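Ribokinase, putative (Burkholderia thailandensis, PDB 3B1N) is a nucleoside kinase of the pfkB (ribokinase) family that binds ADP and the nucleoside analogue mizoribine, and probably transfers a phosphate from ATP to nucleosides. Local coordinates at residues 52-57 against 62-67; 181-186 against 201-206; 209-212 against 216-219; 273-278 against 297-302. One frame throughout, in Å; residues are numbered along the deposited sequence.

Contact 1. Residues 52-57 against 62-67; sequences NIAYAL and GDARMM. With MZR (5-hydroxy-1-(beta-D-ribofuranosyl)-1H-imidazole-4-carboxamide), chain F.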
loop_
_atom_site.group_PDB
_atom_site.type_symbol
_atom_site.label_atom_id
_atom_site.label_comp_id
_atom_site.label_asym_id
_atom_site.label_seq_id
_atom_site.Cartn_x
_atom_site.Cartn_y
_atom_site.Cartn_z
ATOM N N ASN B 52 3.512 8.447 -18.010
ATOM C CA ASN B 52 2.085 8.179 -18.293
ATOM C C ASN B 52 1.448 9.250 -19.160
ATOM O O ASN B 52 0.723 8.942 -20.107
ATOM C CB ASN B 52 1.329 8.107 -16.960
ATOM C CG ASN B 52 1.817 6.958 -16.056
ATOM O OD1 ASN B 52 2.465 5.999 -16.478
ATOM N ND2 ASN B 52 1.403 7.051 -14.790
ATOM N N ILE B 53 1.726 10.506 -18.834
ATOM C CA ILE B 53 1.086 11.602 -19.558
ATOM C C ILE B 53 1.636 11.630 -20.966
ATOM O O ILE B 53 0.858 11.817 -21.909
ATOM C CB ILE B 53 1.315 12.951 -18.819
ATOM C CG1 ILE B 53 0.551 12.978 -17.490
ATOM C CG2 ILE B 53 0.897 14.150 -19.744
ATOM C CD1 ILE B 53 1.041 14.083 -16.561
ATOM N N ALA B 54 2.958 11.466 -21.104
ATOM C CA ALA B 54 3.533 11.436 -22.457
ATOM C C ALA B 54 2.994 10.271 -23.250
ATOM O O ALA B 54 2.792 10.390 -24.463
ATOM C CB ALA B 54 5.046 11.382 -22.397
ATOM N N TYR B 55 2.788 9.107 -22.619
ATOM C CA TYR B 55 2.287 7.932 -23.355
ATOM C C TYR B 55 0.903 8.277 -23.954
ATOM O O TYR B 55 0.643 7.940 -25.119
ATOM C CB TYR B 55 2.215 6.728 -22.397
ATOM C CG TYR B 55 1.670 5.480 -23.049
ATOM C CD1 TYR B 55 2.480 4.699 -23.867
ATOM C CD2 TYR B 55 0.355 5.121 -22.854
ATOM C CE1 TYR B 55 1.970 3.575 -24.517
ATOM C CE2 TYR B 55 -0.157 3.964 -23.480
ATOM C CZ TYR B 55 0.645 3.232 -24.294
ATOM O OH TYR B 55 0.179 2.091 -24.946
ATOM N N ALA B 56 0.043 8.900 -23.161
ATOM C CA ALA B 56 -1.285 9.306 -23.626
ATOM C C ALA B 56 -1.203 10.313 -24.771
ATOM O O ALA B 56 -1.875 10.130 -25.794
ATOM C CB ALA B 56 -2.120 9.852 -22.489
ATOM N N LEU B 57 -0.328 11.298 -24.631
ATOM C CA LEU B 57 -0.208 12.326 -25.679
ATOM C C LEU B 57 0.311 11.652 -26.953
ATOM O O LEU B 57 -0.171 11.969 -28.068
ATOM C CB LEU B 57 0.645 13.471 -25.164
ATOM C CG LEU B 57 0.793 14.609 -26.172
ATOM C CD1 LEU B 57 -0.614 15.124 -26.521
ATOM C CD2 LEU B 57 1.576 15.694 -25.449
ATOM N N GLY B 62 0.427 13.290 -30.650
ATOM C CA GLY B 62 1.080 14.532 -30.244
ATOM C C GLY B 62 2.585 14.284 -30.098
ATOM O O GLY B 62 3.023 13.154 -30.219
ATOM N N ASP B 63 3.357 15.350 -29.888
ATOM C CA ASP B 63 4.809 15.272 -29.840
ATOM C C ASP B 63 5.216 15.545 -28.405
ATOM O O ASP B 63 5.310 16.662 -27.996
ATOM C CB ASP B 63 5.422 16.332 -30.757
ATOM C CG ASP B 63 6.938 16.240 -30.834
ATOM O OD1 ASP B 63 7.523 15.349 -30.192
ATOM O OD2 ASP B 63 7.558 17.051 -31.564
ATOM N N ALA B 64 5.347 14.482 -27.637
ATOM C CA ALA B 64 5.517 14.626 -26.182
ATOM C C ALA B 64 6.986 14.505 -25.840
ATOM O O ALA B 64 7.595 13.526 -26.225
ATOM C CB ALA B 64 4.732 13.480 -25.509
ATOM N N ARG B 65 7.508 15.498 -25.106
ATOM C CA ARG B 65 8.916 15.502 -24.708
ATOM C C ARG B 65 9.002 15.335 -23.190
ATOM O O ARG B 65 8.827 16.307 -22.454
ATOM C CB ARG B 65 9.628 16.815 -25.140
ATOM C CG ARG B 65 9.417 17.175 -26.641
ATOM C CD ARG B 65 10.182 16.261 -27.546
ATOM N NE ARG B 65 9.919 16.636 -28.959
ATOM C CZ ARG B 65 10.531 17.616 -29.625
ATOM N NH1 ARG B 65 11.508 18.338 -29.081
ATOM N NH2 ARG B 65 10.167 17.870 -30.882
ATOM N N MET B 66 9.249 14.097 -22.746
ATOM C CA MET B 66 9.388 13.832 -21.290
ATOM C C MET B 66 10.645 14.489 -20.747
ATOM O O MET B 66 11.702 14.362 -21.371
ATOM C CB MET B 66 9.497 12.340 -21.025
ATOM C CG MET B 66 8.234 11.557 -21.424
ATOM S SD MET B 66 8.463 9.748 -21.447
ATOM C CE MET B 66 9.233 9.549 -19.917
ATOM N N MET B 67 10.478 15.153 -19.601
ATOM C CA MET B 67 11.623 15.711 -18.881
ATOM C C MET B 67 11.610 15.113 -17.496
ATOM O O MET B 67 10.684 15.376 -16.710
ATOM C CB MET B 67 11.517 17.218 -18.808
ATOM C CG MET B 67 12.703 17.831 -18.004
ATOM S SD MET B 67 12.794 19.653 -18.081
ATOM C CE MET B 67 13.769 19.836 -19.577
HETATM N N1 MZR F . 5.954 11.651 -6.842
HETATM O O3 MZR F . 5.187 10.320 -9.171
HETATM C C4 MZR F . 4.483 9.563 -8.210
HETATM C C5 MZR F . 4.489 9.794 -6.783
HETATM C C6 MZR F . 5.244 10.835 -6.082
HETATM O O6 MZR F . 5.145 10.834 -4.836
HETATM N N7 MZR F . 3.670 8.816 -6.308
HETATM C C8 MZR F . 3.217 8.085 -7.353
HETATM N N9 MZR F . 3.715 8.535 -8.541
HETATM C "C1'" MZR F . 3.404 8.022 -9.886
HETATM C "C2'" MZR F . 3.462 6.519 -10.094
HETATM O "O2'" MZR F . 4.772 6.231 -10.573
HETATM C "C3'" MZR F . 2.297 6.277 -11.086
HETATM O "O3'" MZR F . 2.646 5.732 -12.361
HETATM C "C4'" MZR F . 1.643 7.624 -11.245
HETATM O "O4'" MZR F . 2.025 8.321 -10.074
HETATM C "C5'" MZR F . 0.140 7.502 -11.324
HETATM O "O5'" MZR F . -0.370 8.849 -11.509
#
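Ala54 of helix 49-59 lies against Ala64 and Met66 of strand 64-71. Segments 52-57 and 64-67 run nearly antiparallel, at 172°, as a helix laid on the central sheet of a ribokinase fold. Apolar contacts come first. The methyl Ala54 CB meets Ala64 CB at 3.8 Å. Ala54 CB presses on Met66 CG at 3.3 Å, tighter than usual for two carbons. Leu57 has CG anti to its backbone N (chi1 -178°), which brings CD2 to 3.9 Å from Ala64 CB. One backbone bond joins the segments: Gly62 N gives its hydrogen to Leu57 O at 3.0 Å. Arg65 grips Asp63 side-on, with NE to OD1 at 3.0 Å and NH2 to OD2 at 2.8 Å, and its NH1 forms a salt bridge with Glu90 on strand 88-95. On the ligand side, Asn52 ND2 donates to MZR O3' at 3.0 Å. The same ND2 bonds Asp253 OD2, and Asn52 OD1 takes a bond from Gln290, so both ends of the amide are held and its rotation is fixed. Two alanine methyls, flanked by Leu57 and Met66, let the helix lie close to the strand, and Asn52, near the helix start, gives one of the polar bonds to the ribose.

Contact 2. Residues 181-186 against 201-206; sequences RSIELA and DKTGWS. With NA (sodium ion), chain H.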
loop_
_atom_site.group_PDB
_atom_site.type_symbol
_atom_site.label_atom_id
_atom_site.label_comp_id
_atom_site.label_asym_id
_atom_site.label_seq_id
_atom_site.Cartn_x
_atom_site.Cartn_y
_atom_site.Cartn_z
ATOM N N ARG B 181 2.255 30.361 -4.554
ATOM C CA ARG B 181 3.122 30.906 -5.612
ATOM C C ARG B 181 3.014 30.098 -6.908
ATOM O O ARG B 181 2.889 30.661 -8.003
ATOM C CB ARG B 181 4.566 31.021 -5.131
ATOM C CG ARG B 181 5.595 31.297 -6.217
ATOM C CD ARG B 181 5.423 32.684 -6.806
ATOM N NE ARG B 181 6.577 32.988 -7.641
ATOM C CZ ARG B 181 6.727 34.108 -8.334
ATOM N NH1 ARG B 181 5.800 35.056 -8.287
ATOM N NH2 ARG B 181 7.802 34.269 -9.081
ATOM N N SER B 182 3.032 28.773 -6.772
ATOM C CA SER B 182 2.975 27.901 -7.958
ATOM C C SER B 182 1.697 28.094 -8.756
ATOM O O SER B 182 1.733 28.108 -9.995
ATOM C CB SER B 182 3.162 26.440 -7.522
ATOM O OG SER B 182 4.443 26.274 -6.963
ATOM N N ILE B 183 0.578 28.237 -8.048
ATOM C CA ILE B 183 -0.723 28.474 -8.652
ATOM C C ILE B 183 -0.785 29.856 -9.307
ATOM O O ILE B 183 -1.335 29.979 -10.424
ATOM C CB ILE B 183 -1.835 28.321 -7.607
ATOM C CG1 ILE B 183 -1.934 26.846 -7.172
ATOM C CG2 ILE B 183 -3.172 28.823 -8.138
ATOM C CD1 ILE B 183 -2.700 26.639 -5.848
ATOM N N GLU B 184 -0.222 30.880 -8.642
ATOM C CA GLU B 184 -0.094 32.198 -9.292
ATOM C C GLU B 184 0.616 32.106 -10.667
ATOM O O GLU B 184 0.118 32.597 -11.680
ATOM C CB GLU B 184 0.601 33.225 -8.361
ATOM C CG GLU B 184 -0.316 33.757 -7.222
ATOM C CD GLU B 184 0.467 34.250 -6.009
ATOM O OE1 GLU B 184 -0.169 34.598 -4.965
ATOM O OE2 GLU B 184 1.729 34.285 -6.093
ATOM N N LEU B 185 1.725 31.386 -10.732
ATOM C CA LEU B 185 2.488 31.215 -11.957
ATOM C C LEU B 185 1.796 30.339 -13.015
ATOM O O LEU B 185 1.984 30.540 -14.211
ATOM C CB LEU B 185 3.852 30.595 -11.642
ATOM C CG LEU B 185 4.803 31.395 -10.726
ATOM C CD1 LEU B 185 6.028 30.551 -10.444
ATOM C CD2 LEU B 185 5.189 32.783 -11.313
ATOM N N ALA B 186 1.034 29.343 -12.563
ATOM C CA ALA B 186 0.478 28.344 -13.489
ATOM C C ALA B 186 -0.567 28.928 -14.440
ATOM O O ALA B 186 -1.343 29.798 -14.049
ATOM C CB ALA B 186 -0.162 27.189 -12.692
ATOM N N ASP B 201 -7.194 23.609 1.387
ATOM C CA ASP B 201 -6.752 23.607 2.805
ATOM C C ASP B 201 -5.379 24.236 3.000
ATOM O O ASP B 201 -5.183 25.042 3.922
ATOM C CB ASP B 201 -6.734 22.195 3.375
ATOM C CG ASP B 201 -8.119 21.630 3.606
ATOM O OD1 ASP B 201 -9.157 22.316 3.381
ATOM O OD2 ASP B 201 -8.157 20.442 4.005
ATOM N N LYS B 202 -4.424 23.900 2.142
ATOM C CA LYS B 202 -3.032 24.325 2.336
ATOM C C LYS B 202 -2.833 25.791 1.929
ATOM O O LYS B 202 -2.082 26.538 2.573
ATOM C CB LYS B 202 -2.059 23.374 1.601
ATOM C CG LYS B 202 -0.555 23.752 1.639
ATOM C CD LYS B 202 0.360 22.529 1.341
ATOM C CE LYS B 202 0.451 21.571 2.564
ATOM N NZ LYS B 202 1.158 20.312 2.158
ATOM N N THR B 203 -3.498 26.200 0.854
ATOM C CA THR B 203 -3.361 27.580 0.392
ATOM C C THR B 203 -4.163 28.544 1.249
ATOM O O THR B 203 -3.836 29.748 1.305
ATOM C CB THR B 203 -3.846 27.778 -1.061
ATOM O OG1 THR B 203 -5.227 27.413 -1.164
ATOM C CG2 THR B 203 -2.974 27.018 -2.071
ATOM N N GLY B 204 -5.232 28.045 1.867
ATOM C CA GLY B 204 -6.204 28.927 2.518
ATOM C C GLY B 204 -7.148 29.580 1.531
ATOM O O GLY B 204 -7.877 30.506 1.878
ATOM N N TRP B 205 -7.129 29.120 0.282
ATOM C CA TRP B 205 -8.000 29.635 -0.760
ATOM C C TRP B 205 -9.202 28.712 -0.958
ATOM O O TRP B 205 -9.119 27.478 -0.722
ATOM C CB TRP B 205 -7.248 29.797 -2.093
ATOM C CG TRP B 205 -6.232 30.902 -2.142
ATOM C CD1 TRP B 205 -6.225 32.051 -1.387
ATOM C CD2 TRP B 205 -5.112 31.008 -3.036
ATOM N NE1 TRP B 205 -5.150 32.834 -1.731
ATOM C CE2 TRP B 205 -4.450 32.221 -2.741
ATOM C CE3 TRP B 205 -4.593 30.183 -4.048
ATOM C CZ2 TRP B 205 -3.308 32.638 -3.426
ATOM C CZ3 TRP B 205 -3.446 30.589 -4.715
ATOM C CH2 TRP B 205 -2.812 31.813 -4.403
ATOM N N SER B 206 -10.303 29.314 -1.402
ATOM C CA SER B 206 -11.499 28.621 -1.841
ATOM C C SER B 206 -11.287 28.236 -3.299
ATOM O O SER B 206 -10.371 28.757 -3.919
ATOM C CB SER B 206 -12.698 29.568 -1.712
ATOM O OG SER B 206 -12.563 30.659 -2.630
HETATM NA NA NA H . -1.766 31.351 -12.401
HETATM O O HOH W 1 -1.923 32.995 -14.237
#
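Ile183 meets Trp205 and Thr203 where two helix ends of the Rossmann-like domain come together. Helix 176-185 ends in a sodium site, and helix 193-203 ends in an ST turn. The tight part is apolar. Ile183 CD1 and Thr203 CG2 meet tip to tip at 3.8 Å. Ile183 and Trp205 lie alongside each other, pointing opposite ways, with Ile183 CG2 near the edge of the ring, 3.9 Å from CZ3. Thr203 CB lies over one face of the indole, offset toward its rim. In the ST turn, Thr203 chi1 of 60° sets OG1 between the backbone N and the carbonyl carbon and turns CG2 toward Ile183 CD1. Thr203 OG1 accepts from Trp205 N at 2.9 Å and is also bonded to Val199 O. On the looser, solvent side, Glu184 crosses Trp205 at about a right angle. Glu184 OE1 reaches the ring edge in plane, 3.9 Å from Trp205 CH2, with the carboxylate tilted 45° to the ring. Arg213 makes a cation-pi contact with the indole and also gives its carbonyl to the sodium ion. The ion is further bound by Ile183 O and Glu184 O (2.4 Å each), Ala186 O (2.3 Å) and a water molecule.

Contact 3. Residues 209-212 against 216-219; sequences EIAS and ALII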
loop_
_atom_site.group_PDB
_atom_site.type_symbol
_atom_site.label_atom_id
_atom_site.label_comp_id
_atom_site.label_asym_id
_atom_site.label_seq_id
_atom_site.Cartn_x
_atom_site.Cartn_y
_atom_site.Cartn_z
ATOM N N GLU B 209 -11.263 31.308 -5.384
ATOM C CA GLU B 209 -10.028 32.064 -5.324
ATOM C C GLU B 209 -8.923 31.441 -6.183
ATOM O O GLU B 209 -8.151 32.140 -6.808
ATOM C CB GLU B 209 -9.606 32.283 -3.871
ATOM C CG GLU B 209 -10.541 33.302 -3.173
ATOM C CD GLU B 209 -10.483 33.306 -1.644
ATOM O OE1 GLU B 209 -10.799 34.371 -1.052
ATOM O OE2 GLU B 209 -10.167 32.272 -1.018
ATOM N N ILE B 210 -8.868 30.115 -6.233
ATOM C CA ILE B 210 -7.884 29.457 -7.081
ATOM C C ILE B 210 -8.203 29.712 -8.563
ATOM O O ILE B 210 -7.310 30.027 -9.386
ATOM C CB ILE B 210 -7.836 27.939 -6.753
ATOM C CG1 ILE B 210 -7.295 27.711 -5.338
ATOM C CG2 ILE B 210 -7.017 27.155 -7.772
ATOM C CD1 ILE B 210 -7.571 26.319 -4.830
ATOM N N ALA B 211 -9.492 29.582 -8.874
ATOM C CA ALA B 211 -10.000 29.727 -10.222
ATOM C C ALA B 211 -9.710 31.130 -10.761
ATOM O O ALA B 211 -9.490 31.310 -11.955
ATOM C CB ALA B 211 -11.501 29.472 -10.236
ATOM N N SER B 212 -9.683 32.118 -9.867
ATOM C CA SER B 212 -9.379 33.489 -10.295
ATOM C C SER B 212 -7.918 33.679 -10.676
ATOM O O SER B 212 -7.596 34.649 -11.354
ATOM C CB SER B 212 -9.805 34.504 -9.231
ATOM O OG SER B 212 -8.889 34.535 -8.151
ATOM N N ALA B 216 -7.818 27.960 -16.243
ATOM C CA ALA B 216 -8.811 26.905 -16.028
ATOM C C ALA B 216 -8.388 26.102 -14.813
ATOM O O ALA B 216 -7.188 25.894 -14.607
ATOM C CB ALA B 216 -8.954 25.958 -17.254
ATOM N N LEU B 217 -9.374 25.718 -14.019
ATOM C CA LEU B 217 -9.203 24.824 -12.853
ATOM C C LEU B 217 -9.975 23.571 -13.201
ATOM O O LEU B 217 -11.198 23.575 -13.358
ATOM C CB LEU B 217 -9.781 25.458 -11.591
ATOM C CG LEU B 217 -10.024 24.593 -10.338
ATOM C CD1 LEU B 217 -8.748 23.858 -9.897
ATOM C CD2 LEU B 217 -10.608 25.408 -9.184
ATOM N N ILE B 218 -9.225 22.475 -13.340
ATOM C CA ILE B 218 -9.781 21.208 -13.792
ATOM C C ILE B 218 -9.719 20.246 -12.618
ATOM O O ILE B 218 -8.633 20.067 -12.030
ATOM C CB ILE B 218 -8.957 20.639 -14.967
ATOM C CG1 ILE B 218 -8.942 21.605 -16.179
ATOM C CG2 ILE B 218 -9.472 19.295 -15.371
ATOM C CD1 ILE B 218 -7.608 22.242 -16.405
ATOM N N ILE B 219 -10.881 19.697 -12.269
ATOM C CA ILE B 219 -11.007 18.770 -11.120
ATOM C C ILE B 219 -11.655 17.485 -11.596
ATOM O O ILE B 219 -12.799 17.498 -12.094
ATOM C CB ILE B 219 -11.770 19.401 -9.923
ATOM C CG1 ILE B 219 -11.103 20.701 -9.494
ATOM C CG2 ILE B 219 -11.900 18.293 -8.812
ATOM C CD1 ILE B 219 -11.987 21.576 -8.556
#
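Leu217 meets Ile210 and Ala211 because its CG is anti to the backbone N (chi1 165°) and CD2 continues the chain in extended form. This single methyl therefore stands farthest out from the strand and makes both contacts. In Ile210, chi1 of -66° sets CG1 beside the backbone N and turns CG2 anti to it. Ile210 CG2 then lies 4.2 Å from Leu217 CD2, and Ala211 CB lies 4.3 Å from Leu217 CD2. Leu217 CD2 thus sits by two methyls from consecutive residues of one helical turn. These are ordinary van der Waals distances, and no hydrogen bond joins the segments. The contact is small, with 118 Å² buried in total. The backbones nevertheless come close, since the CA atoms of Ala211 and Leu217 are 5.6 Å apart. Polar groups lie on the far side of the short helix. Ser212 OG donates to Glu209 O at 2.8 Å, and the same carbonyl takes a bond from Arg213 NH2. At the helix start, Glu209 OE2 accepts from Ser206 N, the N-cap residue, as in a capping box. Ile210 is buried further against Ile189 and helix 193-203. Strand 216-220 bonds to strand 188-192 on one side and to strand 226-230 on the other. Strands 188-192 and 216-220 are parallel neighbours, and helices 193-203 and 207-211 lie between them in sequence. The contact closes this beta-alpha-beta crossover, a unit characteristic of the Rossmann-like core of pfkB kinases.

Contact 4. Residues 273-278 against 297-302; sequences GRLASL and AEIDAR. With ADP (adenosine-5'-diphosphate), chain G.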
loop_
_atom_site.group_PDB
_atom_site.type_symbol
_atom_site.label_atom_id
_atom_site.label_comp_id
_atom_site.label_asym_id
_atom_site.label_seq_id
_atom_site.Cartn_x
_atom_site.Cartn_y
_atom_site.Cartn_z
ATOM N N GLY B 273 -12.075 18.425 -22.684
ATOM C CA GLY B 273 -12.482 17.659 -21.477
ATOM C C GLY B 273 -13.003 16.291 -21.860
ATOM O O GLY B 273 -12.670 15.304 -21.191
ATOM N N ARG B 274 -13.828 16.201 -22.915
ATOM C CA ARG B 274 -14.390 14.904 -23.258
ATOM C C ARG B 274 -13.310 13.967 -23.792
ATOM O O ARG B 274 -13.350 12.754 -23.545
ATOM C CB ARG B 274 -15.540 15.093 -24.269
ATOM C CG ARG B 274 -16.784 15.559 -23.565
ATOM C CD ARG B 274 -17.836 15.976 -24.592
ATOM N NE ARG B 274 -19.122 16.230 -23.899
ATOM C CZ ARG B 274 -19.369 17.292 -23.135
ATOM N NH1 ARG B 274 -18.451 18.235 -22.892
ATOM N NH2 ARG B 274 -20.593 17.410 -22.569
ATOM N N LEU B 275 -12.318 14.515 -24.520
ATOM C CA LEU B 275 -11.237 13.666 -24.987
ATOM C C LEU B 275 -10.444 13.112 -23.783
ATOM O O LEU B 275 -10.111 11.928 -23.793
ATOM C CB LEU B 275 -10.317 14.447 -25.968
ATOM C CG LEU B 275 -9.144 13.616 -26.478
ATOM C CD1 LEU B 275 -9.595 12.439 -27.357
ATOM C CD2 LEU B 275 -8.206 14.540 -27.314
ATOM N N ALA B 276 -10.134 13.987 -22.835
ATOM C CA ALA B 276 -9.420 13.614 -21.602
ATOM C C ALA B 276 -10.209 12.492 -20.894
ATOM O O ALA B 276 -9.642 11.484 -20.459
ATOM C CB ALA B 276 -9.304 14.832 -20.732
ATOM N N SER B 277 -11.518 12.695 -20.750
ATOM C CA SER B 277 -12.425 11.747 -20.087
ATOM C C SER B 277 -12.405 10.397 -20.803
ATOM O O SER B 277 -12.275 9.317 -20.163
ATOM C CB SER B 277 -13.810 12.354 -20.110
ATOM O OG SER B 277 -14.673 11.473 -19.408
ATOM N N LEU B 278 -12.416 10.437 -22.131
ATOM C CA LEU B 278 -12.307 9.205 -22.908
ATOM C C LEU B 278 -10.993 8.504 -22.641
ATOM O O LEU B 278 -10.972 7.275 -22.420
ATOM C CB LEU B 278 -12.459 9.464 -24.400
ATOM C CG LEU B 278 -12.195 8.303 -25.319
ATOM C CD1 LEU B 278 -13.136 7.148 -25.075
ATOM C CD2 LEU B 278 -12.309 8.793 -26.770
ATOM N N ALA B 297 -7.370 5.771 -34.775
ATOM C CA ALA B 297 -8.723 5.592 -35.354
ATOM C C ALA B 297 -9.719 5.098 -34.313
ATOM O O ALA B 297 -10.853 5.608 -34.274
ATOM C CB ALA B 297 -8.688 4.634 -36.567
ATOM N N GLU B 298 -9.311 4.143 -33.467
ATOM C CA GLU B 298 -10.164 3.651 -32.350
ATOM C C GLU B 298 -10.552 4.760 -31.357
ATOM O O GLU B 298 -11.688 4.868 -30.915
ATOM C CB GLU B 298 -9.481 2.511 -31.593
ATOM C CG GLU B 298 -9.541 1.134 -32.336
ATOM C CD GLU B 298 -8.548 0.096 -31.784
ATOM O OE1 GLU B 298 -7.738 0.426 -30.884
ATOM O OE2 GLU B 298 -8.556 -1.073 -32.253
ATOM N N ILE B 299 -9.599 5.638 -31.033
ATOM C CA ILE B 299 -9.912 6.765 -30.187
ATOM C C ILE B 299 -10.999 7.646 -30.788
ATOM O O ILE B 299 -11.978 7.989 -30.102
ATOM C CB ILE B 299 -8.626 7.598 -29.860
ATOM C CG1 ILE B 299 -7.672 6.747 -29.028
ATOM C CG2 ILE B 299 -9.029 8.869 -29.066
ATOM C CD1 ILE B 299 -6.242 7.322 -28.859
ATOM N N ASP B 300 -10.837 8.024 -32.071
ATOM C CA ASP B 300 -11.862 8.840 -32.738
ATOM C C ASP B 300 -13.222 8.145 -32.825
ATOM O O ASP B 300 -14.234 8.785 -32.585
ATOM C CB ASP B 300 -11.413 9.278 -34.124
ATOM C CG ASP B 300 -10.338 10.365 -34.083
ATOM O OD1 ASP B 300 -10.086 10.998 -33.010
ATOM O OD2 ASP B 300 -9.751 10.594 -35.173
ATOM N N ALA B 301 -13.189 6.843 -33.098
ATOM C CA ALA B 301 -14.452 6.056 -33.187
ATOM C C ALA B 301 -15.147 5.990 -31.841
ATOM O O ALA B 301 -16.376 6.142 -31.742
ATOM C CB ALA B 301 -14.171 4.667 -33.733
ATOM N N ARG B 302 -14.391 5.773 -30.752
ATOM C CA ARG B 302 -14.990 5.735 -29.444
ATOM C C ARG B 302 -15.478 7.108 -28.966
ATOM O O ARG B 302 -16.477 7.220 -28.243
ATOM C CB ARG B 302 -13.973 5.173 -28.425
ATOM C CG ARG B 302 -13.680 3.670 -28.536
ATOM C CD ARG B 302 -14.818 2.807 -27.886
ATOM N NE ARG B 302 -15.017 3.043 -26.434
ATOM C CZ ARG B 302 -14.360 2.409 -25.461
ATOM N NH1 ARG B 302 -13.431 1.494 -25.760
ATOM N NH2 ARG B 302 -14.640 2.694 -24.182
HETATM P PB ADP G . -6.625 10.225 -10.608
HETATM O O1B ADP G . -6.978 10.097 -9.134
HETATM O O2B ADP G . -5.775 11.441 -10.817
HETATM O O3B ADP G . -6.094 9.064 -11.373
HETATM P PA ADP G . -9.538 10.185 -11.322
HETATM O O1A ADP G . -9.739 8.909 -10.492
HETATM O O2A ADP G . -10.314 11.419 -10.978
HETATM O O3A ADP G . -8.038 10.683 -11.346
HETATM O "O5'" ADP G . -9.813 9.662 -12.770
HETATM C "C5'" ADP G . -9.517 10.571 -13.837
HETATM C "C4'" ADP G . -10.487 10.460 -15.004
HETATM O "O4'" ADP G . -10.429 9.121 -15.542
HETATM C "C3'" ADP G . -11.970 10.686 -14.619
HETATM O "O3'" ADP G . -12.288 12.085 -14.567
HETATM C "C2'" ADP G . -12.660 9.857 -15.672
HETATM O "O2'" ADP G . -12.782 10.618 -16.893
HETATM C "C1'" ADP G . -11.735 8.699 -15.919
HETATM N N9 ADP G . -12.112 7.574 -15.018
HETATM C C8 ADP G . -11.653 7.271 -13.762
HETATM N N7 ADP G . -12.316 6.173 -13.273
HETATM C C5 ADP G . -13.231 5.841 -14.171
HETATM C C6 ADP G . -14.272 4.820 -14.258
HETATM N N6 ADP G . -14.407 3.957 -13.212
HETATM N N1 ADP G . -15.027 4.774 -15.341
HETATM C C2 ADP G . -14.880 5.641 -16.371
HETATM N N3 ADP G . -13.930 6.585 -16.364
HETATM C C4 ADP G . -13.122 6.746 -15.316
#
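Leu278 reaches from helix 269-284 to Ile299 and Arg302 of helix 296-307. The CB of Leu278 points toward residues 297-302 but stays more than 4.2 Å from them. CG stands anti to the backbone N (chi1 173°), which carries the branch outward, and it too makes no close contact with those residues. The two methyls do the touching. Leu278 CD1 meets Arg302 CB at 4.0 Å. Leu278 CD2 meets Ile299 twice, at the backbone O (3.4 Å) and at the side-chain methyl CG2 (4.0 Å). Phe303 also packs on this leucine. One turn earlier, Leu275 CD1 adds a second approach to Ile299 CG2, also at 4.0 Å, with the two side chains crossing at about a right angle. The methyl CG2 of Ile299 therefore sits against both leucines. The helix segments cross at 115°, with axes 10.9 Å apart, so they meet over a short span. The chain of Arg302 bends at chi2 and chi3, and its NH1 makes a long, weak ion pair with Glu243. Elsewhere on helix 269-284, Ser277 OG accepts a bond from ADP O2' at 3.3 Å and is also bonded to Pro238 O. The helix thus binds the nucleotide ribose through Ser277 and a second helix through its leucines. No hydrogen bond or salt bridge joins the two segments, so they meet through non-directional, mainly apolar packing.

Overall arrangement
The contacts follow one another along the chain, from contact 1 to contact 4. Contacts 1 and 3 both reach the nine-stranded sheet, through strands 64-71 and 216-220, with centres 24 Å apart. Contacts 2 and 3 touch where Trp205 CB meets Ile210 CG1 at 3.9 Å, with 10 Å between centres. Contact 4 joins two later helices, its centre 17 Å from that of contact 1. Contact 1 holds Asn52, which binds mizoribine, and contact 4 holds Ser277, which binds ADP. These two residues bring different helices to the ligands, while the start of helix 251-264 serves both pockets. Contact 2 holds three of the four protein residues of the sodium site, away from both.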